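Local coordinates for protein methyltransferase (Geobacter sulfurreducens PCA, PDB 3C3P) that probably transfers methyl groups from S-adenosyl-L-methionine to hydroxyl oxygens, as expected of a class I O-methyltransferase with a Rossmann-like fold, at residues R33-P38 against D65-A70; Y49-I54 against L155-N160. All blocks are in the same frame, centred on the assembly; numbering follows the deposited sequence. Where two conformers were deposited one is given.

Interaction 1: R33-P38 against D65-A70; sequences RERNIP and DGLGCA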
ATOM      1  N   ARG A  33     -24.979   3.085   9.455  1.00 47.21           N
ATOM      2  CA  ARG A  33     -25.972   3.843   8.696  1.00 48.12           C
ATOM      3  C   ARG A  33     -27.173   4.225   9.553  1.00 48.24           C
ATOM      4  O   ARG A  33     -27.873   5.181   9.245  1.00 48.31           O
ATOM      5  CB  ARG A  33     -26.448   3.045   7.470  1.00 48.21           C
ATOM      6  N   GLU A  34     -27.385   3.497  10.643  1.00 48.53           N
ATOM      7  CA  GLU A  34     -28.539   3.771  11.507  1.00 48.92           C
ATOM      8  C   GLU A  34     -28.152   4.716  12.637  1.00 48.01           C
ATOM      9  O   GLU A  34     -28.985   5.451  13.164  1.00 47.97           O
ATOM     10  CB  GLU A  34     -29.139   2.482  12.082  1.00 49.81           C
ATOM     11  CG  GLU A  34     -28.453   1.952  13.320  1.00 50.90           C
ATOM     12  CD  GLU A  34     -29.052   0.644  13.797  1.00 51.91           C
ATOM     13  OE1 GLU A  34     -29.588  -0.101  12.942  1.00 52.47           O
ATOM     14  OE2 GLU A  34     -28.968   0.351  15.015  1.00 52.70           O
ATOM     15  N   ARG A  35     -26.885   4.697  13.009  1.00 47.09           N
ATOM     16  CA  ARG A  35     -26.396   5.559  14.079  0.50 46.73           C
ATOM     17  C   ARG A  35     -25.704   6.762  13.463  1.00 46.93           C
ATOM     18  O   ARG A  35     -25.122   7.600  14.167  1.00 46.82           O
ATOM     19  CB  ARG A  35     -25.421   4.826  15.008  0.50 46.30           C
ATOM     20  CG  ARG A  35     -25.959   3.567  15.688  0.50 45.88           C
ATOM     21  CD  ARG A  35     -24.953   3.068  16.716  0.50 45.51           C
ATOM     22  NE  ARG A  35     -25.229   1.722  17.208  0.50 45.15           N
ATOM     23  CZ  ARG A  35     -24.540   1.141  18.184  0.50 45.00           C
ATOM     24  NH1 ARG A  35     -23.580   1.812  18.796  0.50 44.65           N
ATOM     25  NH2 ARG A  35     -24.831  -0.090  18.573  0.50 45.17           N
ATOM     26  N   ASN A  36     -25.797   6.812  12.141  1.00 46.87           N
ATOM     27  CA  ASN A  36     -25.214   7.869  11.311  1.00 46.61           C
ATOM     28  C   ASN A  36     -23.748   8.048  11.623  1.00 46.46           C
ATOM     29  O   ASN A  36     -23.288   9.159  11.888  1.00 46.94           O
ATOM     30  CB  ASN A  36     -25.946   9.192  11.529  1.00 46.76           C
ATOM     31  N   ILE A  37     -23.033   6.931  11.596  1.00 45.38           N
ATOM     32  CA  ILE A  37     -21.606   6.893  11.913  1.00 44.86           C
ATOM     33  C   ILE A  37     -20.720   6.666  10.686  1.00 44.48           C
ATOM     34  O   ILE A  37     -20.921   5.702   9.940  1.00 44.44           O
ATOM     35  CB  ILE A  37     -21.311   5.781  12.972  1.00 44.71           C
ATOM     36  CG1 ILE A  37     -22.058   6.080  14.278  1.00 44.72           C
ATOM     37  CG2 ILE A  37     -19.804   5.663  13.230  1.00 44.56           C
ATOM     38  CD1 ILE A  37     -21.981   4.979  15.314  1.00 44.54           C
ATOM     39  N   PRO A  38     -19.766   7.588  10.438  1.00 44.04           N
ATOM     40  CA  PRO A  38     -18.879   7.343   9.286  1.00 43.78           C
ATOM     41  C   PRO A  38     -17.882   6.241   9.580  1.00 42.47           C
ATOM     42  O   PRO A  38     -17.259   6.225  10.650  1.00 42.74           O
ATOM     43  CB  PRO A  38     -18.150   8.680   9.086  1.00 44.08           C
ATOM     44  CG  PRO A  38     -18.386   9.470  10.345  1.00 44.57           C
ATOM     45  CD  PRO A  38     -19.636   8.956  10.977  1.00 44.04           C
ATOM     46  N   ASP A  65     -12.342   5.609  16.683  1.00 32.59           N
ATOM     47  CA  ASP A  65     -12.716   4.561  15.751  1.00 31.93           C
ATOM     48  C   ASP A  65     -14.193   4.191  15.842  1.00 32.11           C
ATOM     49  O   ASP A  65     -14.638   3.434  16.724  1.00 30.92           O
ATOM     50  CB  ASP A  65     -11.809   3.340  15.990  1.00 31.80           C
ATOM     51  CG  ASP A  65     -11.921   2.293  14.907  1.00 31.65           C
ATOM     52  OD1 ASP A  65     -12.424   2.606  13.810  1.00 31.71           O
ATOM     53  OD2 ASP A  65     -11.461   1.149  15.131  1.00 30.25           O
ATOM     54  N   GLY A  66     -14.937   4.776  14.906  1.00 31.26           N
ATOM     55  CA  GLY A  66     -16.357   4.546  14.759  1.00 31.82           C
ATOM     56  C   GLY A  66     -16.641   3.063  14.585  1.00 31.18           C
ATOM     57  O   GLY A  66     -16.199   2.416  13.615  1.00 30.00           O
ATOM     58  N   LEU A  67     -17.371   2.553  15.577  1.00 31.46           N
ATOM     59  CA  LEU A  67     -17.803   1.159  15.667  1.00 31.70           C
ATOM     60  C   LEU A  67     -16.654   0.165  15.698  1.00 30.81           C
ATOM     61  O   LEU A  67     -16.874  -1.038  15.584  1.00 31.19           O
ATOM     62  CB  LEU A  67     -18.746   0.798  14.508  1.00 31.61           C
ATOM     63  CG  LEU A  67     -20.043   1.587  14.360  1.00 32.10           C
ATOM     64  CD1 LEU A  67     -20.781   1.034  13.163  1.00 31.83           C
ATOM     65  CD2 LEU A  67     -20.915   1.529  15.608  1.00 31.71           C
ATOM     66  N   GLY A  68     -15.450   0.662  15.919  1.00 29.78           N
ATOM     67  CA  GLY A  68     -14.267  -0.198  15.941  1.00 30.72           C
ATOM     68  C   GLY A  68     -13.979  -0.762  14.553  1.00 31.68           C
ATOM     69  O   GLY A  68     -13.325  -1.789  14.391  1.00 31.33           O
ATOM     70  N   CYS A  69     -14.444  -0.058  13.540  1.00 32.82           N
ATOM     71  CA  CYS A  69     -14.254  -0.538  12.166  1.00 34.82           C
ATOM     72  C   CYS A  69     -12.783  -0.702  11.745  1.00 32.94           C
ATOM     73  O   CYS A  69     -12.392  -1.723  11.174  1.00 32.48           O
ATOM     74  CB  CYS A  69     -14.973   0.369  11.171  1.00 37.19           C
ATOM     75  SG  CYS A  69     -14.838  -0.223   9.480  1.00 42.99           S
ATOM     76  N   ALA A  70     -11.974   0.310  12.018  1.00 31.65           N
ATOM     77  CA  ALA A  70     -10.548   0.275  11.655  1.00 30.83           C
ATOM     78  C   ALA A  70      -9.829  -0.815  12.432  1.00 31.05           C
ATOM     79  O   ALA A  70      -9.030  -1.587  11.894  1.00 31.61           O
ATOM     80  CB  ALA A  70      -9.876   1.655  11.916  1.00 29.61           C
TER
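Ile37 and Leu67 turn their branches toward each other with nearly the same first torsion: CG1 of Ile37 (chi1 -62°) and CG of Leu67 (chi1 -60°) each lie opposite the carbonyl carbon of their own residue. Both chains then run on extended, and the methyl ends meet at an oblique crossing, Ile37 CD1 3.6 Å from Leu67 CD2. The second branch of Ile37 points elsewhere: CG2 rests on the backbone of Gly66, 3.9 Å from its CA, a close approach of methyl to main chain. Arg35, an exposed residue whose chain is extended from CG to NE, lays one face of its guanidinium over Leu67 CD2, with NH1 at 4.2 Å. Arg35 was deposited in two conformers, so this long outer contact is doubtful. The turn that presents Leu67 is held from within. Asp65 OD1 takes the N-H of Ala70 on its syn lone pair (2.9 Å), while Asp65 O receives Gly68 N at 3.0 Å. The leucine side chain also packs on Met28 and Ile31 of helix 23-34, and its backbone N and O are hydrogen-bonded to the side chains of Asn93 and His96. Segment 65-70 joins strand 59-63 to helix 69-75, the glycine-rich turn after the first strand that in class I methyltransferases is characteristic of the S-adenosylmethionine site.

Interaction 2: Y49-I54 against L155-N160; sequences YLLARI and LLIAVN. With EDO (1,2-ethanediol), chain K; EDO (1,2-ethanediol), chain R.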
ATOM      1  N   TYR A  49      -5.833  -3.820   5.846  1.00 29.09           N
ATOM      2  CA  TYR A  49      -5.448  -5.218   6.122  1.00 28.32           C
ATOM      3  C   TYR A  49      -4.148  -5.603   5.419  1.00 27.60           C
ATOM      4  O   TYR A  49      -3.237  -6.133   6.028  1.00 26.60           O
ATOM      5  CB  TYR A  49      -6.553  -6.194   5.703  1.00 28.51           C
ATOM      6  CG  TYR A  49      -6.178  -7.670   5.932  1.00 29.33           C
ATOM      7  CD1 TYR A  49      -6.425  -8.303   7.147  1.00 29.94           C
ATOM      8  CD2 TYR A  49      -5.553  -8.403   4.930  1.00 29.93           C
ATOM      9  CE1 TYR A  49      -6.078  -9.652   7.347  1.00 29.92           C
ATOM     10  CE2 TYR A  49      -5.187  -9.733   5.118  1.00 29.91           C
ATOM     11  CZ  TYR A  49      -5.449 -10.352   6.334  1.00 29.84           C
ATOM     12  OH  TYR A  49      -5.081 -11.673   6.492  1.00 29.84           O
ATOM     13  N   LEU A  50      -4.077  -5.309   4.128  1.00 27.17           N
ATOM     14  CA  LEU A  50      -2.912  -5.677   3.335  1.00 28.87           C
ATOM     15  C   LEU A  50      -1.662  -4.965   3.826  1.00 27.73           C
ATOM     16  O   LEU A  50      -0.601  -5.580   3.978  1.00 28.35           O
ATOM     17  CB  LEU A  50      -3.149  -5.488   1.823  1.00 29.58           C
ATOM     18  CG  LEU A  50      -2.002  -6.066   0.964  1.00 31.70           C
ATOM     19  CD1 LEU A  50      -2.499  -6.754  -0.333  1.00 32.52           C
ATOM     20  CD2 LEU A  50      -0.927  -4.964   0.711  1.00 32.98           C
ATOM     21  N   LEU A  51      -1.781  -3.676   4.102  1.00 28.64           N
ATOM     22  CA  LEU A  51      -0.604  -2.920   4.568  1.00 28.25           C
ATOM     23  C   LEU A  51      -0.094  -3.465   5.909  1.00 27.67           C
ATOM     24  O   LEU A  51       1.117  -3.562   6.185  1.00 27.58           O
ATOM     25  CB  LEU A  51      -0.948  -1.414   4.677  1.00 28.95           C
ATOM     26  CG  LEU A  51      -1.191  -0.662   3.363  1.00 29.99           C
ATOM     27  CD1 LEU A  51      -1.743   0.732   3.649  1.00 30.79           C
ATOM     28  CD2 LEU A  51       0.074  -0.601   2.500  1.00 31.60           C
ATOM     29  N   ALA A  52      -1.036  -3.858   6.749  1.00 27.31           N
ATOM     30  CA  ALA A  52      -0.722  -4.361   8.082  1.00 28.44           C
ATOM     31  C   ALA A  52      -0.052  -5.713   7.958  1.00 28.15           C
ATOM     32  O   ALA A  52       0.913  -6.004   8.642  1.00 29.63           O
ATOM     33  CB  ALA A  52      -1.985  -4.434   8.971  1.00 27.82           C
ATOM     34  N   ARG A  53      -0.547  -6.538   7.047  1.00 27.77           N
ATOM     35  CA  ARG A  53       0.097  -7.842   6.834  1.00 27.72           C
ATOM     36  C   ARG A  53       1.554  -7.682   6.373  1.00 27.59           C
ATOM     37  O   ARG A  53       2.441  -8.360   6.847  1.00 26.86           O
ATOM     38  CB  ARG A  53      -0.626  -8.706   5.810  1.00 28.06           C
ATOM     39  CG  ARG A  53      -1.924  -9.332   6.260  1.00 28.06           C
ATOM     40  CD  ARG A  53      -1.807 -10.162   7.553  1.00 28.45           C
ATOM     41  NE  ARG A  53      -0.890 -11.302   7.507  1.00 29.30           N
ATOM     42  CZ  ARG A  53      -1.230 -12.548   7.187  1.00 30.20           C
ATOM     43  NH1 ARG A  53      -2.471 -12.863   6.822  1.00 30.72           N
ATOM     44  NH2 ARG A  53      -0.289 -13.470   7.199  1.00 30.29           N
ATOM     45  N   ILE A  54       1.815  -6.774   5.443  1.00 28.67           N
ATOM     46  CA  ILE A  54       3.204  -6.634   4.955  1.00 29.77           C
ATOM     47  C   ILE A  54       4.075  -5.890   5.938  1.00 28.97           C
ATOM     48  O   ILE A  54       5.273  -6.101   6.004  1.00 29.01           O
ATOM     49  CB  ILE A  54       3.350  -6.025   3.508  1.00 32.24           C
ATOM     50  CG1 ILE A  54       2.856  -4.606   3.448  1.00 32.83           C
ATOM     51  CG2 ILE A  54       2.635  -6.922   2.454  1.00 33.16           C
ATOM     52  CD1 ILE A  54       3.206  -3.885   2.107  1.00 33.57           C
ATOM     53  N   LEU A 155       4.592   3.416  10.196  1.00 29.07           N
ATOM     54  CA  LEU A 155       3.749   3.806   9.097  1.00 28.60           C
ATOM     55  C   LEU A 155       2.508   4.515   9.589  1.00 29.23           C
ATOM     56  O   LEU A 155       1.782   4.014  10.451  1.00 29.24           O
ATOM     57  CB  LEU A 155       3.276   2.561   8.329  1.00 29.10           C
ATOM     58  CG  LEU A 155       2.333   2.761   7.139  1.00 30.70           C
ATOM     59  CD1 LEU A 155       2.982   3.465   5.946  1.00 30.75           C
ATOM     60  CD2 LEU A 155       1.739   1.379   6.726  1.00 31.56           C
ATOM     61  N   LEU A 156       2.305   5.684   9.001  1.00 29.32           N
ATOM     62  CA  LEU A 156       1.153   6.518   9.282  0.50 29.45           C
ATOM     63  C   LEU A 156       0.146   6.233   8.186  1.00 28.26           C
ATOM     64  O   LEU A 156       0.493   6.199   7.002  1.00 29.26           O
ATOM     65  CB  LEU A 156       1.528   8.006   9.260  0.50 29.93           C
ATOM     66  CG  LEU A 156       0.448   9.009   9.632  0.50 30.17           C
ATOM     67  CD1 LEU A 156       0.144   8.904  11.122  0.50 31.23           C
ATOM     68  CD2 LEU A 156       0.922  10.398   9.274  0.50 30.73           C
ATOM     69  N   ILE A 157      -1.091   6.007   8.597  1.00 28.30           N
ATOM     70  CA  ILE A 157      -2.231   5.746   7.673  1.00 28.90           C
ATOM     71  C   ILE A 157      -3.329   6.743   8.068  1.00 29.32           C
ATOM     72  O   ILE A 157      -3.929   6.651   9.153  1.00 31.44           O
ATOM     73  CB  ILE A 157      -2.770   4.306   7.698  1.00 29.30           C
ATOM     74  CG1 ILE A 157      -1.645   3.288   7.447  1.00 28.96           C
ATOM     75  CG2 ILE A 157      -3.905   4.168   6.655  1.00 28.78           C
ATOM     76  CD1 ILE A 157      -2.073   1.831   7.544  1.00 29.52           C
ATOM     77  N   ALA A 158      -3.558   7.703   7.188  1.00 28.29           N
ATOM     78  CA  ALA A 158      -4.541   8.787   7.395  1.00 28.24           C
ATOM     79  C   ALA A 158      -5.631   8.708   6.356  1.00 29.43           C
ATOM     80  O   ALA A 158      -5.387   8.853   5.150  1.00 30.16           O
ATOM     81  CB  ALA A 158      -3.849  10.157   7.365  1.00 28.19           C
ATOM     82  N   VAL A 159      -6.846   8.462   6.827  1.00 28.73           N
ATOM     83  CA  VAL A 159      -7.982   8.328   5.930  1.00 28.16           C
ATOM     84  C   VAL A 159      -8.669   9.667   5.728  1.00 29.55           C
ATOM     85  O   VAL A 159      -8.366  10.665   6.410  1.00 30.51           O
ATOM     86  CB  VAL A 159      -8.986   7.233   6.386  1.00 28.32           C
ATOM     87  CG1 VAL A 159      -8.296   5.834   6.349  1.00 27.80           C
ATOM     88  CG2 VAL A 159      -9.625   7.549   7.765  1.00 28.08           C
ATOM     89  N   ASN A 160      -9.599   9.658   4.789  1.00 29.91           N
ATOM     90  CA  ASN A 160     -10.380  10.868   4.413  1.00 30.80           C
ATOM     91  C   ASN A 160      -9.441  12.010   4.055  1.00 29.25           C
ATOM     92  O   ASN A 160      -9.671  13.178   4.369  1.00 30.40           O
ATOM     93  CB  ASN A 160     -11.347  11.272   5.524  1.00 32.07           C
ATOM     94  CG  ASN A 160     -12.309  10.170   5.860  1.00 33.74           C
ATOM     95  OD1 ASN A 160     -12.726   9.424   4.984  1.00 34.50           O
ATOM     96  ND2 ASN A 160     -12.653  10.044   7.136  1.00 35.45           N
TER
HETATM   97  C1  EDO K 217     -11.188  16.379   4.905  1.00 55.14           C
HETATM   98  O1  EDO K 217     -10.849  15.114   5.489  1.00 53.56           O
HETATM   99  C2  EDO K 217     -10.817  16.487   3.423  1.00 55.25           C
HETATM  100  O2  EDO K 217      -9.538  15.891   3.198  1.00 55.58           O
HETATM  101  C1  EDO R 212       6.075 -10.621   4.656  1.00 40.90           C
HETATM  102  O1  EDO R 212       5.446  -9.499   4.071  1.00 44.94           O
HETATM  103  C2  EDO R 212       5.396 -10.734   5.961  1.00 41.28           C
HETATM  104  O2  EDO R 212       3.983 -10.678   5.870  1.00 38.30           O
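Leu51 of helix 42-55 faces two strand residues, Leu155 and Ile157, and meets each with a different part of its side chain. Its CD1 reaches the end of Ile157, CD1 to CD1 at 4.1 Å, the two chains crossing at a slant. Its CB instead faces Leu155 CD2 at 4.4 Å, a looser approach near the root of the leucine. Ile157 gets there with CG1 set opposite its carbonyl carbon (chi1 -54°) and an extended chi2, which sends CD1 out from the sheet toward the helix. Leu155 and Ile157, two apart in the strand, both turn their side chains to this face; Leu205 and Val203 of the neighbouring strand 203-208 also touch Ile157, and Leu205 touches Leu51 as well. Two polar groups of the helix lie away from this face: Arg53 NH1 donates to Tyr49 OH at 2.9 Å, exactly in the guanidinium plane, and Arg53 O accepts from O2 of an ethanediol at 3.0 Å. On that side Tyr49 meets Phe193 of the second subunit, and Ile54 packs on Ile54 of that subunit. Beyond the strand, the Asn160 amide is hydrogen-bonded to the side chains of Asp133 and Asn201. The helix-to-strand contact itself joins aliphatic carbons alone, consistent with cohesion by burial and dispersion, with little of the directional preference that a polar bond would impose.

How the interactions relate
Interaction 2 is a core contact, with all three touching residues buried, whereas interaction 1 is partly buried and runs from buried Leu67 out to exposed Arg35. Both are chiefly aliphatic, but interaction 1 adds a guanidinium face and a glycine backbone at a loop-to-loop junction, while interaction 2 sets a regular helix against a strand of the central sheet. Their centres lie 18 Å apart and their nearest atoms about 6 Å, without touching. They share no helix or strand, yet helices 23-34 and 42-55 are consecutive and the segments alternate along the chain. Of the two, interaction 2 alone has the second subunit close by.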